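Local coordinates for methyl-accepting chemotaxis protein, putative (Geobacter sulfurreducens, PDB 3OOV), which is a putative methyl-accepting chemotaxis protein whose GAF domain probably serves as a sensory or regulatory module in chemotaxis signalling, at residues C118-V132 with I149-V161. Sequence-based numbering, arbitrary orientation.
Sequences CPIVVKGEAIGVFAV and IKLFADQASSAIV
Phe130 and Ala153 illustrate how an aromatic ring fills the space between a sheet and a helix that offers it small residues. With CG anti to the carbonyl carbon (chi1 -81°), the ring is sent toward the helix, and chi2 (63°) turns it, with Ala153 N over one face; Phe130 CE1 comes within 3.7 Å of Ala153 CA. The methyl of Ala156 sits at the ring edge, and Phe130 CE2 meets Phe152 CB at 4.1 Å. Next to the Phe130 ring, Ile149 spreads two branches: CG2 packs on Cys118 CB at 3.7 Å, and CD1 runs tip to tip into Val132. This is the GAF-domain layout of an antiparallel sheet backed by helices, here the hairpin 118-132 packed against helix 143-167; Leu28 of helix 17-31 also touches Phe130. Were this ring cut back to an alanine, a gap would probably open beside Ala153 and Ala156, and Ile120 CG1 would lose the ring edge it lies against. Toward the hairpin turn, Ser157 turns OG anti to its own nitrogen (chi1 165°) and donates to Val121 O at 2.6 Å, from above the carbonyl plane. Farther along, Ile127 CD1 meets Ile160 CG2 at 3.8 Å, while both methyls of Val122 close on Val161 CG2.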
loop_
_atom_site.group_PDB
_atom_site.type_symbol
_atom_site.label_atom_id
_atom_site.label_comp_id
_atom_site.label_asym_id
_atom_site.label_seq_id
_atom_site.Cartn_x
_atom_site.Cartn_y
_atom_site.Cartn_z
ATOM N N CYS A 118 8.534 -2.369 1.911
ATOM C CA CYS A 118 8.203 -1.051 2.402
ATOM C C CYS A 118 9.305 -0.081 1.898
ATOM O O CYS A 118 10.471 -0.380 2.036
ATOM C CB CYS A 118 8.112 -1.076 3.913
ATOM S SG CYS A 118 7.952 0.585 4.584
ATOM N N PRO A 119 8.929 1.015 1.238
ATOM C CA PRO A 119 9.944 1.892 0.617
ATOM C C PRO A 119 10.593 2.725 1.714
ATOM O O PRO A 119 9.951 2.988 2.726
ATOM C CB PRO A 119 9.114 2.802 -0.303
ATOM C CG PRO A 119 7.709 2.941 0.482
ATOM C CD PRO A 119 7.545 1.544 1.110
ATOM N N ILE A 120 11.861 3.083 1.549
ATOM C CA ILE A 120 12.487 4.067 2.434
ATOM C C ILE A 120 12.428 5.373 1.638
ATOM O O ILE A 120 12.930 5.446 0.530
ATOM C CB ILE A 120 13.951 3.680 2.728
ATOM C CG1 ILE A 120 13.982 2.294 3.462
ATOM C CG2 ILE A 120 14.651 4.854 3.545
ATOM C CD1 ILE A 120 15.327 1.559 3.351
ATOM N N VAL A 121 11.774 6.393 2.166
ATOM C CA VAL A 121 11.440 7.530 1.318
ATOM C C VAL A 121 12.071 8.735 1.935
ATOM O O VAL A 121 11.906 9.012 3.142
ATOM C CB VAL A 121 9.883 7.742 1.151
ATOM C CG1 VAL A 121 9.580 9.033 0.340
ATOM C CG2 VAL A 121 9.214 6.518 0.456
ATOM N N VAL A 122 12.837 9.446 1.111
ATOM C CA VAL A 122 13.416 10.736 1.518
ATOM C C VAL A 122 12.892 11.830 0.570
ATOM O O VAL A 122 12.979 11.703 -0.646
ATOM C CB VAL A 122 14.965 10.631 1.608
ATOM C CG1 VAL A 122 15.641 12.006 1.385
ATOM C CG2 VAL A 122 15.356 10.017 2.947
ATOM N N LYS A 123 12.241 12.836 1.149
ATOM C CA LYS A 123 11.682 13.978 0.417
ATOM C C LYS A 123 10.901 13.596 -0.847
ATOM O O LYS A 123 11.163 14.110 -1.948
ATOM C CB LYS A 123 12.767 15.046 0.115
ATOM C CG LYS A 123 12.845 16.171 1.206
ATOM C CD LYS A 123 13.972 16.008 2.262
ATOM C CE LYS A 123 15.238 16.858 1.898
ATOM N NZ LYS A 123 16.510 16.569 2.728
ATOM N N GLY A 124 9.954 12.678 -0.692
ATOM C CA GLY A 124 9.179 12.235 -1.840
ATOM C C GLY A 124 9.872 11.322 -2.849
ATOM O O GLY A 124 9.275 11.003 -3.890
ATOM N N GLU A 125 11.105 10.873 -2.564
ATOM C CA GLU A 125 11.714 9.848 -3.451
ATOM C C GLU A 125 12.154 8.595 -2.667
ATOM O O GLU A 125 12.685 8.720 -1.549
ATOM C CB GLU A 125 12.899 10.425 -4.275
ATOM C CG GLU A 125 12.942 11.966 -4.330
ATOM C CD GLU A 125 13.137 12.544 -5.732
ATOM O OE1 GLU A 125 12.146 12.530 -6.519
ATOM O OE2 GLU A 125 14.264 13.035 -6.046
ATOM N N ALA A 126 11.925 7.413 -3.245
ATOM C CA ALA A 126 12.428 6.176 -2.660
ATOM C C ALA A 126 13.930 6.160 -2.838
ATOM O O ALA A 126 14.463 6.409 -3.941
ATOM C CB ALA A 126 11.841 4.975 -3.337
ATOM N N ILE A 127 14.628 5.899 -1.760
ATOM C CA ILE A 127 16.041 5.619 -1.893
ATOM C C ILE A 127 16.440 4.172 -1.562
ATOM O O ILE A 127 17.609 3.834 -1.644
ATOM C CB ILE A 127 16.838 6.629 -1.094
ATOM C CG1 ILE A 127 16.455 6.554 0.380
ATOM C CG2 ILE A 127 16.563 8.054 -1.673
ATOM C CD1 ILE A 127 17.404 7.354 1.288
ATOM N N GLY A 128 15.489 3.337 -1.145
ATOM C CA GLY A 128 15.786 1.919 -0.915
ATOM C C GLY A 128 14.518 1.251 -0.380
ATOM O O GLY A 128 13.495 1.890 -0.398
ATOM N N VAL A 129 14.608 0.019 0.139
ATOM C CA VAL A 129 13.481 -0.769 0.630
ATOM C C VAL A 129 13.831 -1.613 1.866
ATOM O O VAL A 129 14.981 -2.112 2.029
ATOM C CB VAL A 129 12.821 -1.722 -0.501
ATOM C CG1 VAL A 129 12.323 -0.941 -1.727
ATOM C CG2 VAL A 129 13.781 -2.792 -0.990
ATOM N N PHE A 130 12.828 -1.798 2.733
ATOM C CA PHE A 130 12.823 -2.924 3.681
ATOM C C PHE A 130 12.014 -4.035 3.061
ATOM O O PHE A 130 10.914 -3.799 2.599
ATOM C CB PHE A 130 12.125 -2.524 4.962
ATOM C CG PHE A 130 12.959 -1.760 5.887
ATOM C CD1 PHE A 130 13.454 -0.501 5.535
ATOM C CD2 PHE A 130 13.239 -2.273 7.158
ATOM C CE1 PHE A 130 14.233 0.259 6.436
ATOM C CE2 PHE A 130 14.015 -1.541 8.076
ATOM C CZ PHE A 130 14.515 -0.257 7.733
ATOM N N ALA A 131 12.551 -5.252 3.016
ATOM C CA ALA A 131 11.758 -6.428 2.611
ATOM C C ALA A 131 11.761 -7.331 3.859
ATOM O O ALA A 131 12.826 -7.746 4.320
ATOM C CB ALA A 131 12.459 -7.140 1.415
ATOM N N VAL A 132 10.583 -7.666 4.383
ATOM C CA VAL A 132 10.460 -8.339 5.670
ATOM C C VAL A 132 9.535 -9.574 5.513
ATOM O O VAL A 132 8.541 -9.532 4.749
ATOM C CB VAL A 132 9.939 -7.426 6.805
ATOM C CG1 VAL A 132 9.854 -8.195 8.190
ATOM C CG2 VAL A 132 10.840 -6.200 7.025
ATOM N N ILE A 149 7.042 -1.744 10.575
ATOM C CA ILE A 149 8.106 -1.752 9.578
ATOM C C ILE A 149 8.260 -0.316 9.034
ATOM O O ILE A 149 9.384 0.184 8.973
ATOM C CB ILE A 149 7.799 -2.831 8.475
ATOM C CG1 ILE A 149 7.952 -4.248 9.070
ATOM C CG2 ILE A 149 8.677 -2.673 7.162
ATOM C CD1 ILE A 149 7.207 -5.301 8.132
ATOM N N LYS A 150 7.130 0.328 8.719
ATOM C CA LYS A 150 7.047 1.765 8.360
ATOM C C LYS A 150 7.680 2.665 9.368
ATOM O O LYS A 150 8.322 3.645 8.993
ATOM C CB LYS A 150 5.605 2.239 8.146
ATOM C CG LYS A 150 5.048 1.828 6.862
ATOM C CD LYS A 150 3.638 2.388 6.653
ATOM C CE LYS A 150 3.669 3.793 6.033
ATOM N NZ LYS A 150 2.261 4.150 5.565
ATOM N N LEU A 151 7.550 2.318 10.649
ATOM C CA LEU A 151 8.220 3.080 11.687
ATOM C C LEU A 151 9.726 2.993 11.550
ATOM O O LEU A 151 10.415 4.014 11.764
ATOM C CB LEU A 151 7.806 2.581 13.066
ATOM C CG LEU A 151 8.123 3.294 14.383
ATOM C CD1 LEU A 151 7.435 4.676 14.530
ATOM C CD2 LEU A 151 7.625 2.349 15.467
ATOM N N PHE A 152 10.268 1.800 11.276
ATOM C CA PHE A 152 11.737 1.649 11.156
ATOM C C PHE A 152 12.285 2.231 9.853
ATOM O O PHE A 152 13.429 2.704 9.835
ATOM C CB PHE A 152 12.212 0.177 11.298
ATOM C CG PHE A 152 12.316 -0.284 12.743
ATOM C CD1 PHE A 152 13.527 -0.566 13.294
ATOM C CD2 PHE A 152 11.162 -0.464 13.514
ATOM C CE1 PHE A 152 13.631 -0.975 14.649
ATOM C CE2 PHE A 152 11.252 -0.857 14.828
ATOM C CZ PHE A 152 12.496 -1.125 15.396
ATOM N N ALA A 153 11.495 2.144 8.768
ATOM C CA ALA A 153 11.819 2.827 7.499
ATOM C C ALA A 153 11.902 4.348 7.728
ATOM O O ALA A 153 12.860 4.995 7.243
ATOM C CB ALA A 153 10.830 2.493 6.387
ATOM N N ASP A 154 10.918 4.896 8.461
ATOM C CA ASP A 154 10.938 6.310 8.925
ATOM C C ASP A 154 12.164 6.736 9.712
ATOM O O ASP A 154 12.726 7.784 9.435
ATOM C CB ASP A 154 9.762 6.634 9.832
ATOM C CG ASP A 154 8.510 6.782 9.111
ATOM O OD1 ASP A 154 8.564 6.994 7.876
ATOM O OD2 ASP A 154 7.453 6.667 9.792
ATOM N N GLN A 155 12.545 5.960 10.721
ATOM C CA GLN A 155 13.868 6.121 11.373
ATOM C C GLN A 155 15.098 6.011 10.452
ATOM O O GLN A 155 16.077 6.786 10.562
ATOM C CB GLN A 155 14.047 5.097 12.531
ATOM C CG GLN A 155 12.875 5.124 13.593
ATOM C CD GLN A 155 12.547 6.569 14.099
ATOM O OE1 GLN A 155 13.430 7.283 14.631
ATOM N NE2 GLN A 155 11.268 6.994 13.923
ATOM N N ALA A 156 15.143 5.000 9.601
ATOM C CA ALA A 156 16.261 4.928 8.638
ATOM C C ALA A 156 16.286 6.240 7.798
ATOM O O ALA A 156 17.318 6.819 7.627
ATOM C CB ALA A 156 16.134 3.738 7.730
ATOM N N SER A 157 15.142 6.646 7.269
ATOM C CA SER A 157 15.024 7.795 6.344
ATOM C C SER A 157 15.456 9.124 7.060
ATOM O O SER A 157 16.386 9.813 6.621
ATOM C CB SER A 157 13.567 7.870 5.849
ATOM O OG SER A 157 13.338 9.120 5.251
ATOM N N SER A 158 14.855 9.429 8.209
ATOM C CA SER A 158 15.388 10.537 9.097
ATOM C C SER A 158 16.885 10.527 9.338
ATOM O O SER A 158 17.541 11.564 9.264
ATOM C CB SER A 158 14.738 10.498 10.483
ATOM O OG SER A 158 13.381 10.787 10.316
ATOM N N ALA A 159 17.438 9.359 9.639
ATOM C CA ALA A 159 18.838 9.284 9.928
ATOM C C ALA A 159 19.710 9.422 8.647
ATOM O O ALA A 159 20.840 9.939 8.697
ATOM C CB ALA A 159 19.158 8.010 10.630
ATOM N N ILE A 160 19.225 8.913 7.507
ATOM C CA ILE A 160 19.950 9.117 6.268
ATOM C C ILE A 160 20.050 10.638 5.981
ATOM O O ILE A 160 21.089 11.126 5.612
ATOM C CB ILE A 160 19.310 8.345 5.138
ATOM C CG1 ILE A 160 19.575 6.851 5.428
ATOM C CG2 ILE A 160 19.876 8.830 3.720
ATOM C CD1 ILE A 160 18.850 5.915 4.537
ATOM N N VAL A 161 18.939 11.346 6.162
ATOM C CA VAL A 161 18.865 12.787 5.978
ATOM C C VAL A 161 19.845 13.518 6.921
ATOM O O VAL A 161 20.660 14.329 6.433
ATOM C CB VAL A 161 17.423 13.314 6.114
ATOM C CG1 VAL A 161 17.382 14.864 6.240
ATOM C CG2 VAL A 161 16.620 12.906 4.903
#